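Local coordinates for carbamate kinase (Aeropyrum pernix, PDB 2E9Y), which probably catalyses the reversible transfer of a phosphoryl group between ATP and carbamate, the reaction of the carbamate kinase family, at residues R302-S306 against L307-T311; P277-E280 against A281-F285; A212-K216 against D217-S221. One frame throughout, in Å; residues are numbered along the deposited sequence. Where two conformers were deposited one is given.

Followed from the N terminus, the chain meets contact 3 first, where the loop after strand 207-209 enters helix 216-226. Contact 2 comes next, inside helix 275-289, and contact 1 last, where helix 301-305 ends and the chain turns toward strand 311-314. Each joins neighbouring residues and closes only a helical turn or a cap; the three run in series, none nested in or crossing another. Contacts 2 and 3 nevertheless touch, with centres about 11 Å apart, because their two helices pack together beside strand 231-236. Contact 1 stands apart: its centre is about 17 Å from that of contact 2 and about 22 Å from that of contact 3.

Contact 1: R302-S306 against L307-T311; sequences RQVLS and LQAGT
Gln303 and Ala309 meet through their beta carbons, Gln303 CB lying 3.5 Å from Ala309 CB, so the methyl packs against the root of the glutamine side chain. On the adjoining flank, Val304 presents one branch: CG1 is anti to the backbone N (chi1 172°), which leaves CG2 beside that nitrogen, 4.0 Å from Ala309 CB. The Val304 side chain also touches Val233 and Val294 of the central sheet. Leu307 leaves the helix with positive phi, and two bonds return to the last turn: Gln308 N donates to Gln303 O at 2.9 Å, and Leu307 N to Val304 O at 2.9 Å. This is a Schellman motif ending helix 301-305.

The side chain of Gln308 adds a third bond. Its chain bends at chi2 (-56°), folding the amide back so that NE2 donates to Ser306 O across 3.1 Å. That bond is nearly straight at the hydrogen (165°), and the oxygen lies close to the plane of the amide, whereas Gln308 NE2 itself stands above the plane of the Ser306 carbonyl. Ser306 CB flanks the bend, 3.8 Å from Gln308 CG. Leu307 CD2 reaches back to 3.7 Å from Val304 O, while its side chain also rests on Val294 and its carbonyl accepts from Arg254.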
loop_
_atom_site.group_PDB
_atom_site.type_symbol
_atom_site.label_atom_id
_atom_site.label_comp_id
_atom_site.label_asym_id
_atom_site.label_seq_id
_atom_site.Cartn_x
_atom_site.Cartn_y
_atom_site.Cartn_z
ATOM N N ARG A 302 17.950 8.830 19.538
ATOM C CA ARG A 302 19.289 9.257 19.149
ATOM C C ARG A 302 20.355 8.617 20.031
ATOM O O ARG A 302 21.378 8.146 19.539
ATOM C CB ARG A 302 19.398 10.784 19.207
ATOM C CG ARG A 302 20.567 11.341 18.414
ATOM C CD ARG A 302 20.444 12.844 18.220
ATOM N NE ARG A 302 21.287 13.312 17.123
ATOM C CZ ARG A 302 21.293 14.558 16.660
ATOM N NH1 ARG A 302 20.499 15.473 17.200
ATOM N NH2 ARG A 302 22.082 14.887 15.646
ATOM N N GLN A 303 20.110 8.592 21.337
ATOM C CA GLN A 303 21.059 7.990 22.269
ATOM C C GLN A 303 20.971 6.470 22.208
ATOM O O GLN A 303 21.989 5.780 22.291
ATOM C CB GLN A 303 20.781 8.455 23.701
ATOM C CG GLN A 303 21.021 9.941 23.925
ATOM C CD GLN A 303 22.465 10.340 23.673
ATOM O OE1 GLN A 303 23.377 9.889 24.366
ATOM N NE2 GLN A 303 22.678 11.188 22.672
ATOM N N VAL A 304 19.752 5.954 22.060
ATOM C CA VAL A 304 19.545 4.501 21.987
ATOM C C VAL A 304 20.397 3.846 20.900
ATOM O O VAL A 304 20.990 2.792 21.094
ATOM C CB VAL A 304 18.057 4.190 21.739
ATOM C CG1 VAL A 304 17.892 2.694 21.469
ATOM C CG2 VAL A 304 17.223 4.563 22.951
ATOM N N LEU A 305 20.408 4.492 19.710
ATOM C CA LEU A 305 21.169 4.026 18.553
ATOM C C LEU A 305 22.677 3.961 18.851
ATOM O O LEU A 305 23.406 3.119 18.346
ATOM C CB LEU A 305 20.902 4.976 17.385
ATOM C CG LEU A 305 19.716 4.526 16.525
ATOM C CD1 LEU A 305 20.059 3.326 15.640
ATOM C CD2 LEU A 305 18.504 4.110 17.359
ATOM N N SER A 306 23.130 4.924 19.681
ATOM C CA SER A 306 24.541 4.958 20.083
ATOM C C SER A 306 24.853 3.983 21.234
ATOM O O SER A 306 25.983 3.872 21.710
ATOM C CB SER A 306 24.870 6.391 20.512
ATOM O OG SER A 306 24.704 7.279 19.403
ATOM N N LEU A 307 23.787 3.290 21.696
ATOM C CA LEU A 307 23.896 2.362 22.812
ATOM C C LEU A 307 24.150 3.098 24.124
ATOM O O LEU A 307 24.727 2.561 25.061
ATOM C CB LEU A 307 25.007 1.353 22.515
ATOM C CG LEU A 307 24.715 0.542 21.247
ATOM C CD1 LEU A 307 25.721 -0.589 21.040
ATOM C CD2 LEU A 307 23.332 -0.114 21.253
ATOM N N GLN A 308 23.744 4.380 24.176
ATOM C CA GLN A 308 23.963 5.171 25.383
ATOM C C GLN A 308 22.676 5.351 26.198
ATOM O O GLN A 308 22.637 6.006 27.224
ATOM C CB GLN A 308 24.498 6.537 24.967
ATOM C CG GLN A 308 25.808 6.452 24.186
ATOM C CD GLN A 308 26.836 5.692 24.992
ATOM O OE1 GLN A 308 27.165 6.013 26.123
ATOM N NE2 GLN A 308 27.388 4.656 24.329
ATOM N N ALA A 309 21.584 4.776 25.665
ATOM C CA ALA A 309 20.317 4.798 26.385
ATOM C C ALA A 309 19.544 3.517 26.122
ATOM O O ALA A 309 19.852 2.769 25.202
ATOM C CB ALA A 309 19.503 6.001 25.896
ATOM N N GLY A 310 18.541 3.232 26.943
ATOM C CA GLY A 310 17.771 2.014 26.764
ATOM C C GLY A 310 18.500 0.784 27.269
ATOM O O GLY A 310 19.542 0.890 27.918
ATOM N N THR A 311 17.955 -0.388 26.967
ATOM C CA THR A 311 18.557 -1.643 27.398
ATOM C C THR A 311 19.316 -2.323 26.266
ATOM O O THR A 311 18.730 -2.703 25.255
ATOM C CB THR A 311 17.486 -2.623 27.911
ATOM O OG1 THR A 311 16.777 -2.025 29.001
ATOM C CG2 THR A 311 18.129 -3.923 28.383
#

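Contact 2: P277-E280 against A281-F285; sequences PKVE and AAISF
Helix 275-289 of the amino acid kinase fold packs between helix 216-226, helix 258-266 and strand 231-236, and residues 277-285 make up about two and a half of its turns. The evidence for regular alpha-helix is a run of four i to i+4 bonds, from the amides of Ala281, Ala282, Ile283 and Ser284 back to the carbonyls of Pro277, Lys278, Val279 and Glu280. The first of them, Ala281 N to Pro277 O, measures 2.8 Å.

Side chains diverge from this frame to different neighbours. Lys278 runs extended until its last torsion, chi4 51°, turns NZ aside; this end is salt-bridged to Asp217, while the aliphatic part lies on Ile234 and Thr236. In one of its two conformers Glu280 OE2 is salt-bridged to Arg169, and the side chain touches Leu218 and Leu265 on the way. Ala281 lies on the side of strand 231-236, its CB 3.3 Å from Pro277 O and in contact with Ile234. Ala281 O also accepts a hydrogen bond from Ser221 OG. Phe285 sends its ring away from the preceding turn, onto Ser221, Ala224 and Thr225 of helix 216-226 and onto Leu232.

Val279 and Ile283 face helix 258-266, where Leu261 touches both and Lys262 touches Ile283, with Phe270 and Val241 beside Val279. Ile283 CG1 sits beside its own backbone N (chi1 -68°), which lays the branch over the preceding turn, 3.2 Å from Val279 O. Beyond it the chain is straight, and Val279 CG1, set anti to the backbone N, reaches the end of the isoleucine. The two side chains cross at a slant, with Ile283 CD1 3.7 Å from Val279 CG1.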
loop_
_atom_site.group_PDB
_atom_site.type_symbol
_atom_site.label_atom_id
_atom_site.label_comp_id
_atom_site.label_asym_id
_atom_site.label_seq_id
_atom_site.Cartn_x
_atom_site.Cartn_y
_atom_site.Cartn_z
ATOM N N PRO A 277 7.373 -9.919 23.755
ATOM C CA PRO A 277 7.793 -10.116 22.364
ATOM C C PRO A 277 9.040 -9.315 21.998
ATOM O O PRO A 277 9.859 -9.764 21.198
ATOM C CB PRO A 277 6.567 -9.671 21.570
ATOM C CG PRO A 277 5.443 -10.055 22.472
ATOM C CD PRO A 277 5.938 -9.588 23.819
ATOM N N LYS A 278 9.179 -8.130 22.586
ATOM C CA LYS A 278 10.328 -7.280 22.310
ATOM C C LYS A 278 11.607 -7.908 22.867
ATOM O O LYS A 278 12.655 -7.884 22.214
ATOM C CB LYS A 278 10.103 -5.886 22.902
ATOM C CG LYS A 278 8.994 -5.107 22.186
ATOM C CD LYS A 278 8.659 -3.805 22.895
ATOM C CE LYS A 278 7.714 -2.958 22.049
ATOM N NZ LYS A 278 6.535 -3.731 21.584
ATOM N N VAL A 279 11.518 -8.475 24.066
ATOM C CA VAL A 279 12.676 -9.121 24.669
ATOM C C VAL A 279 13.015 -10.366 23.856
ATOM O O VAL A 279 14.179 -10.634 23.582
ATOM C CB VAL A 279 12.399 -9.516 26.144
ATOM C CG1 VAL A 279 13.465 -10.490 26.651
ATOM C CG2 VAL A 279 12.395 -8.265 27.008
ATOM N N GLU A 280 11.992 -11.111 23.453
ATOM C CA GLU A 280 12.203 -12.322 22.664
ATOM C C GLU A 280 12.900 -11.962 21.356
ATOM O O GLU A 280 13.841 -12.634 20.933
ATOM C CB GLU A 280 10.867 -13.003 22.354
ATOM C CG GLU A 280 11.022 -14.392 21.747
ATOM C CD GLU A 280 9.717 -14.960 21.220
ATOM O OE1 GLU A 280 8.681 -14.814 21.903
ATOM O OE2 GLU A 280 9.731 -15.564 20.127
ATOM N N ALA A 281 12.425 -10.894 20.720
ATOM C CA ALA A 281 12.982 -10.419 19.456
ATOM C C ALA A 281 14.448 -10.022 19.611
ATOM O O ALA A 281 15.293 -10.397 18.796
ATOM C CB ALA A 281 12.173 -9.222 18.948
ATOM N N ALA A 282 14.744 -9.258 20.658
ATOM C CA ALA A 282 16.112 -8.817 20.910
ATOM C C ALA A 282 17.038 -10.012 21.120
ATOM O O ALA A 282 18.128 -10.074 20.547
ATOM C CB ALA A 282 16.150 -7.903 22.132
ATOM N N ILE A 283 16.601 -10.961 21.942
ATOM C CA ILE A 283 17.398 -12.156 22.214
ATOM C C ILE A 283 17.666 -12.941 20.933
ATOM O O ILE A 283 18.794 -13.363 20.680
ATOM C CB ILE A 283 16.689 -13.088 23.222
ATOM C CG1 ILE A 283 16.648 -12.428 24.602
ATOM C CG2 ILE A 283 17.403 -14.428 23.283
ATOM C CD1 ILE A 283 15.809 -13.175 25.626
ATOM N N SER A 284 16.627 -13.128 20.121
ATOM C CA SER A 284 16.772 -13.869 18.872
ATOM C C SER A 284 17.823 -13.242 17.962
ATOM O O SER A 284 18.623 -13.946 17.343
ATOM C CB SER A 284 15.428 -13.937 18.141
ATOM O OG SER A 284 15.544 -14.634 16.913
ATOM N N PHE A 285 17.824 -11.916 17.887
ATOM C CA PHE A 285 18.783 -11.213 17.045
ATOM C C PHE A 285 20.202 -11.495 17.525
ATOM O O PHE A 285 21.082 -11.817 16.730
ATOM C CB PHE A 285 18.522 -9.707 17.078
ATOM C CG PHE A 285 19.446 -8.917 16.195
ATOM C CD1 PHE A 285 19.333 -8.991 14.810
ATOM C CD2 PHE A 285 20.444 -8.119 16.745
ATOM C CE1 PHE A 285 20.197 -8.285 13.984
ATOM C CE2 PHE A 285 21.318 -7.407 15.927
ATOM C CZ PHE A 285 21.197 -7.488 14.546
#

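Contact 3: A212-K216 against D217-S221; sequences AVVDK and DLASS
Asp215 swings CG anti to the backbone N (chi1 -175°), which carries OD1 over the first turn of helix 216-226, where Leu218 N meets it at 2.9 Å. Lys216 instead holds CG between its backbone N and carbonyl carbon (chi1 64°), the crowded position, and in one of its two conformers a second bend at chi2 lays the chain alongside Asp217, both pointing the same way.

Asp215 is thus the N-cap residue. The Leu218 bond comes to the anti side of OD1, close to the carboxylate plane, and Asp217 N adds a weak, bent one at 2.8 Å. Leu218 CG packs on Asp215 CB, 3.8 Å away. In the next step of the helix Lys216 O accepts from both Ser220 N and Ser220 OG, which arrive from opposite faces of its plane; the hydroxyl bond is the shorter, with Ser220 OG to Lys216 O 2.6 Å, and this hydroxyl also bonds that of Thr52.

In that same conformer, Lys216 NZ forms a salt bridge with Asp217 OD1 at 2.7 Å, on the syn side, and also donates to Leu11 O. One water donates to both Asp217 OD2 and Asp215 OD2. With an alanine at Asp217, Lys216 and Lys278, which holds the other oxygen, would probably lose their common counter-charge and the water one of its acceptors. One carboxylate thus turns each oxygen to a different ammonium group, consistent with a role like that of the aspartate that organises two catalytic lysines in N-acetylglutamate kinase.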
loop_
_atom_site.group_PDB
_atom_site.type_symbol
_atom_site.label_atom_id
_atom_site.label_comp_id
_atom_site.label_asym_id
_atom_site.label_seq_id
_atom_site.Cartn_x
_atom_site.Cartn_y
_atom_site.Cartn_z
ATOM N N ALA A 212 -4.142 -13.834 9.307
ATOM C CA ALA A 212 -3.419 -13.942 10.561
ATOM C C ALA A 212 -2.604 -12.673 10.711
ATOM O O ALA A 212 -2.508 -11.875 9.775
ATOM C CB ALA A 212 -2.490 -15.155 10.524
ATOM N N VAL A 213 -2.037 -12.473 11.891
ATOM C CA VAL A 213 -1.190 -11.314 12.118
ATOM C C VAL A 213 0.164 -11.838 12.576
ATOM O O VAL A 213 0.268 -12.954 13.088
ATOM C CB VAL A 213 -1.773 -10.364 13.186
ATOM C CG1 VAL A 213 -3.088 -9.783 12.690
ATOM C CG2 VAL A 213 -1.975 -11.100 14.499
ATOM N N VAL A 214 1.206 -11.049 12.357
ATOM C CA VAL A 214 2.548 -11.441 12.766
ATOM C C VAL A 214 3.085 -10.341 13.670
ATOM O O VAL A 214 2.941 -9.160 13.358
ATOM C CB VAL A 214 3.465 -11.613 11.535
ATOM C CG1 VAL A 214 4.895 -11.904 11.968
ATOM C CG2 VAL A 214 2.928 -12.734 10.659
ATOM N N ASP A 215 3.681 -10.726 14.798
ATOM C CA ASP A 215 4.234 -9.755 15.736
ATOM C C ASP A 215 5.281 -8.907 15.011
ATOM O O ASP A 215 6.233 -9.438 14.430
ATOM C CB ASP A 215 4.883 -10.476 16.919
ATOM C CG ASP A 215 5.360 -9.521 17.986
ATOM O OD1 ASP A 215 6.471 -8.971 17.836
ATOM O OD2 ASP A 215 4.620 -9.315 18.970
ATOM N N LYS A 216 5.116 -7.589 15.056
ATOM C CA LYS A 216 6.040 -6.702 14.358
ATOM C C LYS A 216 7.464 -6.732 14.902
ATOM O O LYS A 216 8.417 -6.483 14.166
ATOM C CB LYS A 216 5.510 -5.264 14.377
ATOM C CG LYS A 216 5.399 -4.629 15.755
ATOM C CD LYS A 216 6.664 -3.875 16.117
ATOM C CE LYS A 216 6.447 -2.996 17.340
ATOM N NZ LYS A 216 7.659 -2.199 17.654
ATOM N N ASP A 217 7.615 -7.029 16.185
ATOM C CA ASP A 217 8.953 -7.073 16.764
ATOM C C ASP A 217 9.674 -8.358 16.374
ATOM O O ASP A 217 10.847 -8.323 15.988
ATOM C CB ASP A 217 8.869 -6.914 18.282
ATOM C CG ASP A 217 8.374 -5.537 18.681
ATOM O OD1 ASP A 217 8.941 -4.547 18.174
ATOM O OD2 ASP A 217 7.422 -5.439 19.485
ATOM N N LEU A 218 8.979 -9.488 16.458
ATOM C CA LEU A 218 9.581 -10.761 16.071
ATOM C C LEU A 218 9.957 -10.698 14.594
ATOM O O LEU A 218 11.032 -11.149 14.192
ATOM C CB LEU A 218 8.598 -11.914 16.306
ATOM C CG LEU A 218 8.171 -12.134 17.760
ATOM C CD1 LEU A 218 7.318 -13.392 17.858
ATOM C CD2 LEU A 218 9.415 -12.256 18.640
ATOM N N ALA A 219 9.064 -10.133 13.784
ATOM C CA ALA A 219 9.311 -10.009 12.352
ATOM C C ALA A 219 10.488 -9.080 12.059
ATOM O O ALA A 219 11.311 -9.379 11.195
ATOM C CB ALA A 219 8.053 -9.496 11.637
ATOM N N SER A 220 10.563 -7.959 12.773
ATOM C CA SER A 220 11.651 -6.996 12.585
ATOM C C SER A 220 12.991 -7.620 12.947
ATOM O O SER A 220 14.009 -7.344 12.309
ATOM C CB SER A 220 11.422 -5.749 13.445
ATOM O OG SER A 220 10.278 -5.032 13.007
ATOM N N SER A 221 12.988 -8.457 13.978
ATOM C CA SER A 221 14.211 -9.129 14.402
ATOM C C SER A 221 14.674 -10.050 13.277
ATOM O O SER A 221 15.849 -10.058 12.901
ATOM C CB SER A 221 13.954 -9.945 15.672
ATOM O OG SER A 221 15.151 -10.542 16.146
HETATM O O HOH W 1 5.240 -6.761 19.686
#